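Cys-Gly metallodipeptidase DUG1 (Saccharomyces cerevisiae, PDB 4G1P) hydrolyses the dipeptide Cys-Gly as a homodimeric M20-family metallopeptidase and serves as the catalytic component of the complex that degrades glutathione. Local coordinates at residues A[17-22]-A[145-150]; A[11-16]-A[460-465]; A[64-69]-A[81-86]. One frame throughout, in Å; residues are numbered along the deposited sequence.

Contact 1 of 3, residues A[17-22]-A[145-150]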
loop_
_atom_site.group_PDB
_atom_site.type_symbol
_atom_site.label_atom_id
_atom_site.label_comp_id
_atom_site.label_asym_id
_atom_site.label_seq_id
_atom_site.Cartn_x
_atom_site.Cartn_y
_atom_site.Cartn_z
ATOM N N PRO A 17 -40.541 5.065 6.563
ATOM C CA PRO A 17 -40.171 5.821 5.360
ATOM C C PRO A 17 -39.333 7.081 5.628
ATOM O O PRO A 17 -38.394 7.332 4.864
ATOM C CB PRO A 17 -41.524 6.183 4.761
ATOM C CG PRO A 17 -42.390 5.051 5.153
ATOM C CD PRO A 17 -41.965 4.681 6.534
ATOM N N GLN A 18 -39.648 7.857 6.662
ATOM C CA GLN A 18 -38.840 9.039 6.904
ATOM C C GLN A 18 -37.505 8.658 7.525
ATOM O O GLN A 18 -36.487 9.284 7.233
ATOM C CB GLN A 18 -39.542 10.182 7.671
ATOM C CG GLN A 18 -40.855 9.876 8.384
ATOM C CD GLN A 18 -42.037 9.732 7.433
ATOM O OE1 GLN A 18 -42.481 8.616 7.137
ATOM N NE2 GLN A 18 -42.560 10.859 6.960
ATOM N N PHE A 19 -37.499 7.610 8.343
ATOM C CA PHE A 19 -36.256 7.138 8.938
ATOM C C PHE A 19 -35.287 6.687 7.844
ATOM O O PHE A 19 -34.098 6.997 7.900
ATOM C CB PHE A 19 -36.493 5.991 9.926
ATOM C CG PHE A 19 -37.338 6.362 11.115
ATOM C CD1 PHE A 19 -37.504 7.685 11.488
ATOM C CD2 PHE A 19 -37.966 5.384 11.857
ATOM C CE1 PHE A 19 -38.283 8.024 12.560
ATOM C CE2 PHE A 19 -38.737 5.716 12.935
ATOM C CZ PHE A 19 -38.892 7.042 13.292
ATOM N N PHE A 20 -35.812 5.955 6.865
ATOM C CA PHE A 20 -35.028 5.448 5.751
ATOM C C PHE A 20 -34.476 6.623 4.977
ATOM O O PHE A 20 -33.307 6.657 4.594
ATOM C CB PHE A 20 -35.901 4.619 4.810
ATOM C CG PHE A 20 -36.183 3.223 5.292
ATOM C CD1 PHE A 20 -35.297 2.560 6.124
ATOM C CD2 PHE A 20 -37.342 2.559 4.894
ATOM C CE1 PHE A 20 -35.577 1.256 6.556
ATOM C CE2 PHE A 20 -37.626 1.259 5.322
ATOM C CZ PHE A 20 -36.748 0.609 6.147
ATOM N N SER A 21 -35.342 7.592 4.742
ATOM C CA SER A 21 -34.961 8.749 3.976
ATOM C C SER A 21 -33.836 9.497 4.686
ATOM O O SER A 21 -32.805 9.832 4.087
ATOM C CB SER A 21 -36.172 9.646 3.775
ATOM O OG SER A 21 -35.809 10.807 3.055
ATOM N N ARG A 22 -34.034 9.749 5.971
ATOM C CA ARG A 22 -33.031 10.428 6.764
ATOM C C ARG A 22 -31.708 9.666 6.713
ATOM O O ARG A 22 -30.648 10.262 6.530
ATOM C CB ARG A 22 -33.517 10.579 8.197
ATOM C CG ARG A 22 -32.421 10.922 9.169
ATOM C CD ARG A 22 -32.959 10.999 10.585
ATOM N NE ARG A 22 -33.701 12.235 10.810
ATOM C CZ ARG A 22 -34.683 12.371 11.689
ATOM N NH1 ARG A 22 -35.063 11.348 12.445
ATOM N NH2 ARG A 22 -35.283 13.542 11.813
ATOM N N TRP A 145 -31.382 7.364 17.681
ATOM C CA TRP A 145 -31.787 8.220 18.796
ATOM C C TRP A 145 -32.748 9.314 18.354
ATOM O O TRP A 145 -33.729 9.593 19.045
ATOM C CB TRP A 145 -30.582 8.839 19.487
ATOM C CG TRP A 145 -29.709 7.815 20.151
ATOM C CD1 TRP A 145 -28.441 7.466 19.798
ATOM C CD2 TRP A 145 -30.060 6.978 21.261
ATOM N NE1 TRP A 145 -27.976 6.480 20.627
ATOM C CE2 TRP A 145 -28.948 6.167 21.539
ATOM C CE3 TRP A 145 -31.205 6.848 22.052
ATOM C CZ2 TRP A 145 -28.947 5.230 22.574
ATOM C CZ3 TRP A 145 -31.200 5.924 23.083
ATOM C CH2 TRP A 145 -30.080 5.125 23.332
ATOM N N ILE A 146 -32.498 9.913 17.191
ATOM C CA ILE A 146 -33.395 10.952 16.692
ATOM C C ILE A 146 -34.737 10.384 16.226
ATOM O O ILE A 146 -35.784 10.959 16.515
ATOM C CB ILE A 146 -32.764 11.750 15.560
ATOM C CG1 ILE A 146 -31.355 12.181 15.958
ATOM C CG2 ILE A 146 -33.652 12.941 15.188
ATOM C CD1 ILE A 146 -30.566 12.770 14.829
ATOM N N ASN A 147 -34.696 9.263 15.507
ATOM C CA ASN A 147 -35.908 8.558 15.104
ATOM C C ASN A 147 -36.823 8.337 16.306
ATOM O O ASN A 147 -38.026 8.654 16.281
ATOM C CB ASN A 147 -35.542 7.216 14.471
ATOM C CG ASN A 147 -34.603 7.370 13.272
ATOM O OD1 ASN A 147 -34.582 8.419 12.620
ATOM N ND2 ASN A 147 -33.818 6.325 12.981
ATOM N N VAL A 148 -36.220 7.817 17.372
ATOM C CA VAL A 148 -36.923 7.570 18.611
ATOM C C VAL A 148 -37.576 8.830 19.186
ATOM O O VAL A 148 -38.746 8.797 19.572
ATOM C CB VAL A 148 -36.006 6.921 19.639
ATOM C CG1 VAL A 148 -36.689 6.889 21.019
ATOM C CG2 VAL A 148 -35.639 5.526 19.168
ATOM N N VAL A 149 -36.839 9.938 19.241
ATOM C CA VAL A 149 -37.460 11.184 19.676
ATOM C C VAL A 149 -38.661 11.508 18.784
ATOM O O VAL A 149 -39.719 11.887 19.268
ATOM C CB VAL A 149 -36.477 12.360 19.697
ATOM C CG1 VAL A 149 -37.211 13.643 19.976
ATOM C CG2 VAL A 149 -35.417 12.140 20.739
ATOM N N ASP A 150 -38.514 11.301 17.485
ATOM C CA ASP A 150 -39.598 11.571 16.568
ATOM C C ASP A 150 -40.808 10.692 16.855
ATOM O O ASP A 150 -41.944 11.142 16.756
ATOM C CB ASP A 150 -39.146 11.376 15.123
ATOM C CG ASP A 150 -38.317 12.526 14.622
ATOM O OD1 ASP A 150 -38.337 13.591 15.277
ATOM O OD2 ASP A 150 -37.652 12.369 13.575
#
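Phe-19 lays its ring flat against the side chain of Asn-147 where two helices of the alpha/beta catalytic domain, 16-28 and 135-154, run side by side. The short segments are close to antiparallel, at 151°, and their axes come no closer than 10.8 Å, a gap spanned by the side chains of Phe-19 and Arg-22, the ring also reaching the Asn-147 backbone. Asn-147 CB sits over the middle of the ring face, 3.5 Å from the Phe-19 centroid, in a CH-pi contact, and the amide beyond it stacks on the ring with the two planes 25° apart. Asp-150 CB lies at the ring edge. Arg-22 reaches across beside this stack: its CG is anti to the backbone N (chi1 164°), and a bend at chi3 turns the guanidinium toward helix 135-154. That group lies nearly coplanar with the Asn-147 amide, and Arg-22 NH1 donates to Asn-147 OD1 at 3.0 Å in the carbonyl plane. The same NH1 reaches Asp-150 OD2 at 3.0 Å in a salt bridge, joined by NH2, so two nitrogens grip one carboxylate oxygen. Gln-52 accepts from Arg-22 NE and, with Asn-147 OD1 and Asp-150 OD2, fixes the guanidinium, while Ser-56 and Lys-153 position the carboxylate through Asp-150 OD1. A leucine in place of Arg-22 would probably leave Asp-150 OD2 without its positive mate and Asn-147 OD1 without this donor. Met-465 of helix 458-477 touches both Phe-19 and Asn-147, placing the stack at a three-helix junction. Over one guanidinium face, offset toward its rim, stands the CG2 methyl of Ile-146, 3.5 Å from Arg-22 NH1.

Contact 2 of 3, residues A[11-16]-A[460-465]; sequences KIDSLK and NFVGGM
Ile-12 faces helix 458-477 and overlaps the neighbouring turns that carry Val-462 and Met-465. Its two branches divide the work: CG2 lies 4.2 Å from Met-465 CB and 4.3 Å from Val-462 CG1, whereas the far end of the longer branch, CD1, rests 4.0 Å from the backbone carbonyl carbon of Met-465. With CG1 anti to its own carbonyl carbon (chi1 -75°) and chi2 extended, Ile-12 bears on Met-465 with both branches, CG2 also reaching Val-462. The contact is helix-to-helix packing between the N-terminal helix 5-14 and the C-terminal helix 458-477, with Lys-16 joining in from the start of helix 16-28; it brings the two ends of the chain together on the outer part of the catalytic domain. Val-462 meets the more exposed partners. Its CG1 comes within 3.7 Å of Asp-13 OD1, and its CG2 within 4.0 Å of Lys-16 CD, each side chain crossing the valine at about a right angle. Lys-16 thus contributes the aliphatic part of its chain, which bends at chi3 next to the methyl. Asp-13 OD1 has its charged partner in Lys-466, one turn after Val-462 on helix 458-477. Met-465 also sets its CE methyl over the centre of the Phe-461 ring, 3.6 Å above the plane. Ile-12 also touches Ala-151 of helix 135-154. Mostly van der Waals packing of methyls and methylenes, with a carboxylate oxygen and a carbonyl among the contacts, therefore holds these two segments together, and the Asp-13 to Lys-466 salt bridge at the more exposed side is likely to add a more directional tie.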
loop_
_atom_site.group_PDB
_atom_site.type_symbol
_atom_site.label_atom_id
_atom_site.label_comp_id
_atom_site.label_asym_id
_atom_site.label_seq_id
_atom_site.Cartn_x
_atom_site.Cartn_y
_atom_site.Cartn_z
ATOM N N LYS A 11 -45.552 3.870 16.047
ATOM C CA LYS A 11 -45.112 5.010 15.273
ATOM C C LYS A 11 -43.746 4.726 14.675
ATOM O O LYS A 11 -43.407 5.244 13.622
ATOM C CB LYS A 11 -45.097 6.275 16.121
ATOM C CG LYS A 11 -46.450 6.960 16.170
ATOM C CD LYS A 11 -47.017 7.152 14.771
ATOM C CE LYS A 11 -48.513 7.459 14.798
ATOM N NZ LYS A 11 -48.995 7.984 13.483
ATOM N N ILE A 12 -42.970 3.885 15.351
ATOM C CA ILE A 12 -41.646 3.536 14.866
ATOM C C ILE A 12 -41.769 2.753 13.561
ATOM O O ILE A 12 -40.987 2.947 12.631
ATOM C CB ILE A 12 -40.859 2.739 15.909
ATOM C CG1 ILE A 12 -40.372 3.671 17.018
ATOM C CG2 ILE A 12 -39.687 2.029 15.264
ATOM C CD1 ILE A 12 -39.638 2.969 18.146
ATOM N N ASP A 13 -42.773 1.887 13.494
ATOM C CA ASP A 13 -43.083 1.175 12.267
ATOM C C ASP A 13 -43.580 2.125 11.173
ATOM O O ASP A 13 -43.128 2.053 10.032
ATOM C CB ASP A 13 -44.115 0.082 12.532
ATOM C CG ASP A 13 -43.535 -1.100 13.283
ATOM O OD1 ASP A 13 -42.295 -1.274 13.264
ATOM O OD2 ASP A 13 -44.323 -1.870 13.875
ATOM N N SER A 14 -44.487 3.026 11.528
ATOM C CA SER A 14 -45.114 3.903 10.546
ATOM C C SER A 14 -44.130 4.881 9.943
ATOM O O SER A 14 -44.294 5.307 8.806
ATOM C CB SER A 14 -46.243 4.715 11.188
ATOM O OG SER A 14 -47.179 3.864 11.812
ATOM N N LEU A 15 -43.131 5.264 10.725
ATOM C CA LEU A 15 -42.220 6.308 10.322
ATOM C C LEU A 15 -40.987 5.758 9.588
ATOM O O LEU A 15 -40.090 6.515 9.233
ATOM C CB LEU A 15 -41.802 7.131 11.532
ATOM C CG LEU A 15 -42.851 8.011 12.207
ATOM C CD1 LEU A 15 -42.199 8.837 13.308
ATOM C CD2 LEU A 15 -43.535 8.909 11.194
ATOM N N LYS A 16 -40.956 4.448 9.351
ATOM C CA LYS A 16 -39.865 3.837 8.590
ATOM C C LYS A 16 -39.523 4.549 7.277
ATOM O O LYS A 16 -38.342 4.632 6.912
ATOM C CB LYS A 16 -40.102 2.342 8.353
ATOM C CG LYS A 16 -39.910 1.503 9.618
ATOM C CD LYS A 16 -40.541 0.130 9.473
ATOM C CE LYS A 16 -40.085 -0.557 8.194
ATOM N NZ LYS A 16 -40.667 -1.923 8.094
ATOM N N ASN A 460 -32.786 -5.434 13.095
ATOM C CA ASN A 460 -31.984 -4.807 14.154
ATOM C C ASN A 460 -32.183 -3.301 14.213
ATOM O O ASN A 460 -32.138 -2.691 15.282
ATOM C CB ASN A 460 -30.506 -5.123 13.970
ATOM C CG ASN A 460 -30.190 -6.567 14.262
ATOM O OD1 ASN A 460 -30.574 -7.461 13.504
ATOM N ND2 ASN A 460 -29.479 -6.810 15.362
ATOM N N PHE A 461 -32.408 -2.707 13.052
ATOM C CA PHE A 461 -32.655 -1.285 12.981
ATOM C C PHE A 461 -33.944 -0.978 13.728
ATOM O O PHE A 461 -33.945 -0.198 14.677
ATOM C CB PHE A 461 -32.733 -0.832 11.524
ATOM C CG PHE A 461 -32.848 0.636 11.360
ATOM C CD1 PHE A 461 -32.158 1.487 12.200
ATOM C CD2 PHE A 461 -33.655 1.178 10.366
ATOM C CE1 PHE A 461 -32.270 2.864 12.065
ATOM C CE2 PHE A 461 -33.768 2.560 10.212
ATOM C CZ PHE A 461 -33.070 3.401 11.059
ATOM N N VAL A 462 -35.030 -1.622 13.320
ATOM C CA VAL A 462 -36.318 -1.406 13.963
ATOM C C VAL A 462 -36.322 -1.927 15.400
ATOM O O VAL A 462 -36.721 -1.210 16.325
ATOM C CB VAL A 462 -37.468 -2.048 13.172
ATOM C CG1 VAL A 462 -38.765 -1.959 13.956
ATOM C CG2 VAL A 462 -37.601 -1.381 11.805
ATOM N N GLY A 463 -35.863 -3.163 15.585
ATOM C CA GLY A 463 -35.770 -3.750 16.911
ATOM C C GLY A 463 -34.960 -2.899 17.872
ATOM O O GLY A 463 -35.328 -2.742 19.048
ATOM N N GLY A 464 -33.861 -2.334 17.367
ATOM C CA GLY A 464 -32.972 -1.535 18.187
ATOM C C GLY A 464 -33.599 -0.213 18.582
ATOM O O GLY A 464 -33.330 0.322 19.662
ATOM N N MET A 465 -34.434 0.330 17.703
ATOM C CA MET A 465 -35.078 1.603 17.990
ATOM C C MET A 465 -36.116 1.426 19.081
ATOM O O MET A 465 -36.165 2.197 20.050
ATOM C CB MET A 465 -35.728 2.178 16.737
ATOM C CG MET A 465 -34.783 3.033 15.905
ATOM S SD MET A 465 -35.577 3.770 14.458
ATOM C CE MET A 465 -35.764 2.325 13.407
#

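Contact 3 of 3, residues A[64-69]-A[81-86]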
loop_
_atom_site.group_PDB
_atom_site.type_symbol
_atom_site.label_atom_id
_atom_site.label_comp_id
_atom_site.label_asym_id
_atom_site.label_seq_id
_atom_site.Cartn_x
_atom_site.Cartn_y
_atom_site.Cartn_z
ATOM N N VAL A 64 -19.319 22.119 18.549
ATOM C CA VAL A 64 -18.139 22.474 19.315
ATOM C C VAL A 64 -16.865 22.219 18.528
ATOM O O VAL A 64 -16.660 21.124 18.021
ATOM C CB VAL A 64 -18.100 21.687 20.623
ATOM C CG1 VAL A 64 -16.856 22.033 21.413
ATOM C CG2 VAL A 64 -19.379 21.947 21.433
ATOM N N ASP A 65 -16.010 23.232 18.438
ATOM C CA ASP A 65 -14.749 23.141 17.705
ATOM C C ASP A 65 -13.645 22.680 18.609
ATOM O O ASP A 65 -13.249 23.418 19.493
ATOM C CB ASP A 65 -14.366 24.524 17.210
ATOM C CG ASP A 65 -13.320 24.498 16.118
ATOM O OD1 ASP A 65 -12.341 23.725 16.225
ATOM O OD2 ASP A 65 -13.479 25.271 15.145
ATOM N N LEU A 66 -13.149 21.469 18.388
ATOM C CA LEU A 66 -12.050 20.938 19.181
ATOM C C LEU A 66 -10.771 21.704 18.884
ATOM O O LEU A 66 -9.843 21.718 19.687
ATOM C CB LEU A 66 -11.845 19.454 18.884
ATOM C CG LEU A 66 -12.756 18.470 19.617
ATOM C CD1 LEU A 66 -13.625 19.192 20.633
ATOM C CD2 LEU A 66 -13.607 17.693 18.627
ATOM N N GLY A 67 -10.732 22.342 17.720
ATOM C CA GLY A 67 -9.567 23.094 17.301
ATOM C C GLY A 67 -8.972 22.555 16.017
ATOM O O GLY A 67 -9.667 21.948 15.206
ATOM N N ILE A 68 -7.676 22.779 15.833
ATOM C CA ILE A 68 -6.983 22.316 14.639
ATOM C C ILE A 68 -6.392 20.928 14.853
ATOM O O ILE A 68 -5.866 20.624 15.922
ATOM C CB ILE A 68 -5.858 23.281 14.229
ATOM C CG1 ILE A 68 -6.434 24.645 13.846
ATOM C CG2 ILE A 68 -5.052 22.699 13.080
ATOM C CD1 ILE A 68 -7.630 24.570 12.927
ATOM N N GLN A 69 -6.481 20.090 13.826
ATOM C CA GLN A 69 -5.933 18.742 13.889
ATOM C C GLN A 69 -4.488 18.769 14.379
ATOM O O GLN A 69 -3.641 19.451 13.805
ATOM C CB GLN A 69 -6.010 18.075 12.517
ATOM C CG GLN A 69 -6.997 16.925 12.436
ATOM C CD GLN A 69 -6.329 15.616 12.082
ATOM O OE1 GLN A 69 -6.726 14.941 11.134
ATOM N NE2 GLN A 69 -5.306 15.248 12.842
ATOM N N PRO A 81 -13.455 17.874 12.852
ATOM C CA PRO A 81 -14.922 17.747 12.810
ATOM C C PRO A 81 -15.491 18.184 14.141
ATOM O O PRO A 81 -14.922 17.824 15.162
ATOM C CB PRO A 81 -15.141 16.243 12.657
ATOM C CG PRO A 81 -13.892 15.722 12.070
ATOM C CD PRO A 81 -12.777 16.600 12.549
ATOM N N PRO A 82 -16.583 18.959 14.135
ATOM C CA PRO A 82 -17.195 19.488 15.363
ATOM C C PRO A 82 -17.866 18.397 16.196
ATOM O O PRO A 82 -18.408 17.471 15.607
ATOM C CB PRO A 82 -18.266 20.440 14.823
ATOM C CG PRO A 82 -18.593 19.908 13.485
ATOM C CD PRO A 82 -17.308 19.392 12.933
ATOM N N VAL A 83 -17.821 18.484 17.523
ATOM C CA VAL A 83 -18.585 17.546 18.337
ATOM C C VAL A 83 -19.942 18.173 18.486
ATOM O O VAL A 83 -20.035 19.385 18.678
ATOM C CB VAL A 83 -17.990 17.297 19.736
ATOM C CG1 VAL A 83 -18.901 16.387 20.525
ATOM C CG2 VAL A 83 -16.641 16.655 19.625
ATOM N N ILE A 84 -20.991 17.365 18.368
ATOM C CA ILE A 84 -22.342 17.898 18.303
ATOM C C ILE A 84 -23.064 17.693 19.614
ATOM O O ILE A 84 -23.363 16.572 19.985
ATOM C CB ILE A 84 -23.163 17.220 17.206
ATOM C CG1 ILE A 84 -22.477 17.370 15.842
ATOM C CG2 ILE A 84 -24.554 17.813 17.176
ATOM C CD1 ILE A 84 -23.171 16.615 14.724
ATOM N N LEU A 85 -23.328 18.780 20.320
ATOM C CA LEU A 85 -24.043 18.693 21.580
ATOM C C LEU A 85 -25.451 19.243 21.416
ATOM O O LEU A 85 -25.646 20.304 20.825
ATOM C CB LEU A 85 -23.317 19.475 22.680
ATOM C CG LEU A 85 -21.819 19.262 22.918
ATOM C CD1 LEU A 85 -21.445 20.037 24.154
ATOM C CD2 LEU A 85 -21.442 17.795 23.074
ATOM N N SER A 86 -26.430 18.525 21.944
ATOM C CA SER A 86 -27.796 19.005 21.937
ATOM C C SER A 86 -28.596 18.419 23.096
ATOM O O SER A 86 -28.184 17.442 23.725
ATOM C CB SER A 86 -28.464 18.672 20.610
ATOM O OG SER A 86 -28.728 17.290 20.505
HETATM O O HOH W 1 -13.970 20.555 15.783
#
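Chi1 of 179° in Val-64 and 176° in Val-83 sets CG1 of each valine anti to its backbone N and CG2 beside it, giving the cross-strand pair the same rotamer on one face of the sheet. CG2 of Val-64 then meets Leu-85 CD1 at 3.9 Å, while CG2 of Val-83 packs on Leu-66 CD2 at 3.4 Å. The two valines form an antiparallel hydrogen-bonded pair, where edge strand 61-64 joins strand 83-88 in the mixed sheet of the catalytic domain. Val-64 N donates to Val-83 O at 2.8 Å, and Val-83 N returns a bond to Val-64 O at 2.9 Å. A CA-H...O contact from Pro-82 CA also falls on Val-64 O. Next to the pair the direct bonding is interrupted by a water, which accepts from Leu-66 N and donates weakly to Pro-81 O; further on, Gly-67 bonds to Leu-80. Pro-81, which would stand opposite Leu-66, has no N-H to donate, so water takes over beside the valine pair, while branched apolar side chains of Val-64, Leu-66 and Val-83 pack one face against Leu-181 of helix 178-185.

How the contacts relate
Contacts 1 and 2 adjoin, their centres 8 Å apart, and share a helical cluster: helices 5-14 and 16-28 follow each other in the chain and lean on 135-154 and 458-477. They touch through Asn-147 and Met-465, and through Phe-19 against the backbone of Ile-12. Contact 1 is the more buried and adds a charged and amide network to its aromatic stack; contact 2 is partly buried, mostly apolar between its segments, with charged residues at its more exposed side. Contact 3 lies apart in the edge of the sheet, its centre about 24 Å from that of contact 1, and combines backbone hydrogen bonds with aliphatic packing. Along the chain, 3 nests inside 1 and 1 inside 2.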